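Local coordinates for protein ribonucleoside-diphosphate reductase (Pseudomonas aeruginosa, PDB 5IM3) that probably reduces ribonucleoside diphosphates to deoxyribonucleotides for DNA synthesis, with thioredoxin as the reductant, and binds dATP as an allosteric ligand, at residues A[372-377]-A[597-602]. Sequence-based numbering, arbitrary orientation.
Sequences SCYLTT and DEIAVC
C373 and C602 are joined by a disulfide, SG to SG 2.0 Å, between two antiparallel strands of the ten-stranded α/β barrel of ribonucleotide reductase. This cysteine pair matches in position the redox pair that class I enzymes oxidise as they reduce a nucleotide, so the model is consistent with an oxidised active site. The bridge holds C373 CB and C602 CB tightly, 3.4 Å apart. C373 is modelled in two conformers, so the bond may not be fully occupied and that closeness is tentative. Next to it in the backbone, C602 N gives C373 O a nearly straight hydrogen bond (168° at the hydrogen).

From C373 toward T376 the pairing stays close at first: L375 N donates to A600 O at 3.0 Å, and the Y374 CA hydrogen points at the same oxygen. The return bond, A600 N to L375 O, is weak and bent to 131°, and beyond it the pairing gives way. The 597-599 end, by contrast, is loop: E598 turns its carboxylate away to H655, and D597 reaches the solvent without touching the other strand.

The side chains divide between the two faces of the sheet. On one, L375 meets A600 CB to CB at 4.1 Å, next to the disulfide. On the other, Y374, V601 and I599 are buried against helices 382-395 and 646-655. Y374 CG sits beside its own backbone N (chi1 -47°), which lays the ring alongside V601, with CE1 3.9 Å from V601 CG1. I599 CG2 touches Y374 CB, while its CG1 branch runs beside the T376 methyl. The T376 hydroxyl looks elsewhere, bonding to N404 on the parallel strand 401-405.

On the sulfur side, L375 sends its CD1 branch back toward the disulfide, and that methyl stops 3.7 Å from C602 SG.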
ATOM      1  N   SER A 372       7.819  47.545  -3.490  1.00 62.77           N
ATOM      2  CA  SER A 372       8.010  46.532  -4.522  1.00 62.61           C
ATOM      3  C   SER A 372       6.922  45.463  -4.481  1.00 58.16           C
ATOM      4  O   SER A 372       7.168  44.311  -4.849  1.00 61.98           O
ATOM      5  CB  SER A 372       9.389  45.883  -4.385  1.00 62.70           C
ATOM      6  OG  SER A 372       9.505  45.192  -3.153  1.00 64.24           O
ATOM      7  N   CYS A 373       5.713  45.837  -4.048  0.57 51.43           N
ATOM      8  CA  CYS A 373       4.577  44.933  -3.885  0.57 49.90           C
ATOM      9  C   CYS A 373       3.376  45.533  -4.602  0.57 49.84           C
ATOM     10  O   CYS A 373       3.012  46.683  -4.335  0.57 48.95           O
ATOM     11  CB  CYS A 373       4.268  44.722  -2.392  0.57 50.71           C
ATOM     12  SG  CYS A 373       2.654  43.956  -1.943  0.57 50.60           S
ATOM     13  N   TYR A 374       2.762  44.766  -5.506  1.00 45.21           N
ATOM     14  CA  TYR A 374       1.698  45.305  -6.346  1.00 43.56           C
ATOM     15  C   TYR A 374       0.568  44.303  -6.522  1.00 39.84           C
ATOM     16  O   TYR A 374       0.770  43.089  -6.446  1.00 36.36           O
ATOM     17  CB  TYR A 374       2.218  45.697  -7.737  1.00 41.46           C
ATOM     18  CG  TYR A 374       3.490  46.507  -7.721  1.00 43.05           C
ATOM     19  CD1 TYR A 374       3.457  47.889  -7.627  1.00 44.14           C
ATOM     20  CD2 TYR A 374       4.724  45.883  -7.800  1.00 41.55           C
ATOM     21  CE1 TYR A 374       4.624  48.627  -7.614  1.00 45.49           C
ATOM     22  CE2 TYR A 374       5.888  46.606  -7.788  1.00 41.87           C
ATOM     23  CZ  TYR A 374       5.837  47.977  -7.694  1.00 45.45           C
ATOM     24  OH  TYR A 374       7.011  48.684  -7.681  1.00 46.86           O
ATOM     25  N   LEU A 375      -0.627  44.839  -6.782  1.00 42.97           N
ATOM     26  CA  LEU A 375      -1.813  44.059  -7.102  1.00 44.43           C
ATOM     27  C   LEU A 375      -2.388  44.559  -8.419  1.00 47.34           C
ATOM     28  O   LEU A 375      -2.469  45.769  -8.651  1.00 47.24           O
ATOM     29  CB  LEU A 375      -2.891  44.160  -6.008  1.00 43.39           C
ATOM     30  CG  LEU A 375      -2.579  43.601  -4.614  1.00 46.54           C
ATOM     31  CD1 LEU A 375      -1.668  44.530  -3.815  1.00 44.77           C
ATOM     32  CD2 LEU A 375      -3.879  43.346  -3.859  1.00 47.22           C
ATOM     33  N   THR A 376      -2.792  43.626  -9.278  1.00 43.85           N
ATOM     34  CA  THR A 376      -3.370  43.956 -10.572  1.00 43.76           C
ATOM     35  C   THR A 376      -4.625  43.128 -10.799  1.00 44.14           C
ATOM     36  O   THR A 376      -4.863  42.118 -10.132  1.00 46.44           O
ATOM     37  CB  THR A 376      -2.392  43.700 -11.728  1.00 42.55           C
ATOM     38  OG1 THR A 376      -2.247  42.288 -11.931  1.00 40.00           O
ATOM     39  CG2 THR A 376      -1.026  44.316 -11.441  1.00 40.19           C
ATOM     40  N   THR A 377      -5.425  43.575 -11.762  1.00 44.89           N
ATOM     41  CA  THR A 377      -6.585  42.834 -12.239  1.00 47.39           C
ATOM     42  C   THR A 377      -6.507  42.780 -13.757  1.00 47.58           C
ATOM     43  O   THR A 377      -6.213  43.792 -14.401  1.00 46.66           O
ATOM     44  CB  THR A 377      -7.897  43.482 -11.770  1.00 47.46           C
ATOM     45  OG1 THR A 377      -9.009  42.752 -12.297  1.00 51.92           O
ATOM     46  CG2 THR A 377      -7.988  44.938 -12.213  1.00 48.37           C
ATOM     47  N   ASP A 597      -7.042  51.421 -14.376  1.00 49.80           N
ATOM     48  CA  ASP A 597      -6.094  52.521 -14.221  1.00 51.96           C
ATOM     49  C   ASP A 597      -5.436  52.543 -12.846  1.00 50.39           C
ATOM     50  O   ASP A 597      -4.836  53.554 -12.472  1.00 50.11           O
ATOM     51  CB  ASP A 597      -6.792  53.856 -14.486  1.00 53.25           C
ATOM     52  CG  ASP A 597      -7.331  53.961 -15.902  1.00 58.02           C
ATOM     53  OD1 ASP A 597      -6.539  53.780 -16.855  1.00 58.75           O
ATOM     54  OD2 ASP A 597      -8.546  54.220 -16.062  1.00 57.90           O
ATOM     55  N   GLU A 598      -5.523  51.452 -12.087  1.00 47.47           N
ATOM     56  CA  GLU A 598      -5.008  51.425 -10.721  1.00 48.06           C
ATOM     57  C   GLU A 598      -4.335  50.086 -10.463  1.00 44.44           C
ATOM     58  O   GLU A 598      -5.003  49.053 -10.366  1.00 37.63           O
ATOM     59  CB  GLU A 598      -6.123  51.675  -9.706  1.00 49.98           C
ATOM     60  CG  GLU A 598      -6.665  53.101  -9.749  1.00 53.04           C
ATOM     61  CD  GLU A 598      -7.667  53.382  -8.647  1.00 54.07           C
ATOM     62  OE1 GLU A 598      -8.519  54.275  -8.837  1.00 54.50           O
ATOM     63  OE2 GLU A 598      -7.603  52.707  -7.596  1.00 53.62           O
ATOM     64  N   ILE A 599      -3.013  50.113 -10.358  1.00 47.23           N
ATOM     65  CA  ILE A 599      -2.228  49.009  -9.828  1.00 44.46           C
ATOM     66  C   ILE A 599      -1.894  49.372  -8.388  1.00 45.01           C
ATOM     67  O   ILE A 599      -1.151  50.326  -8.134  1.00 45.20           O
ATOM     68  CB  ILE A 599      -0.971  48.761 -10.674  1.00 45.07           C
ATOM     69  CG1 ILE A 599      -1.380  48.118 -12.013  1.00 44.40           C
ATOM     70  CG2 ILE A 599       0.033  47.892  -9.931  1.00 43.23           C
ATOM     71  CD1 ILE A 599      -0.240  47.917 -12.993  1.00 42.81           C
ATOM     72  N   ALA A 600      -2.456  48.629  -7.437  1.00 48.61           N
ATOM     73  CA  ALA A 600      -2.258  48.945  -6.028  1.00 49.33           C
ATOM     74  C   ALA A 600      -0.814  48.673  -5.617  1.00 49.94           C
ATOM     75  O   ALA A 600      -0.188  47.718  -6.083  1.00 48.30           O
ATOM     76  CB  ALA A 600      -3.212  48.129  -5.163  1.00 47.70           C
ATOM     77  N   VAL A 601      -0.289  49.528  -4.741  1.00 43.25           N
ATOM     78  CA  VAL A 601       1.097  49.468  -4.293  1.00 45.10           C
ATOM     79  C   VAL A 601       1.101  49.289  -2.780  1.00 46.39           C
ATOM     80  O   VAL A 601       0.418  50.031  -2.064  1.00 45.62           O
ATOM     81  CB  VAL A 601       1.875  50.740  -4.684  1.00 48.47           C
ATOM     82  CG1 VAL A 601       3.367  50.545  -4.454  1.00 48.26           C
ATOM     83  CG2 VAL A 601       1.594  51.127  -6.129  1.00 47.23           C
ATOM     84  N   CYS A 602       1.875  48.318  -2.296  1.00 44.97           N
ATOM     85  CA  CYS A 602       1.992  48.063  -0.864  1.00 46.54           C
ATOM     86  C   CYS A 602       3.231  48.771  -0.329  1.00 46.21           C
ATOM     87  O   CYS A 602       4.358  48.445  -0.721  1.00 47.59           O
ATOM     88  CB  CYS A 602       2.073  46.569  -0.560  1.00 49.32           C
ATOM     89  SG  CYS A 602       1.311  45.492  -1.805  1.00 50.27           S
TER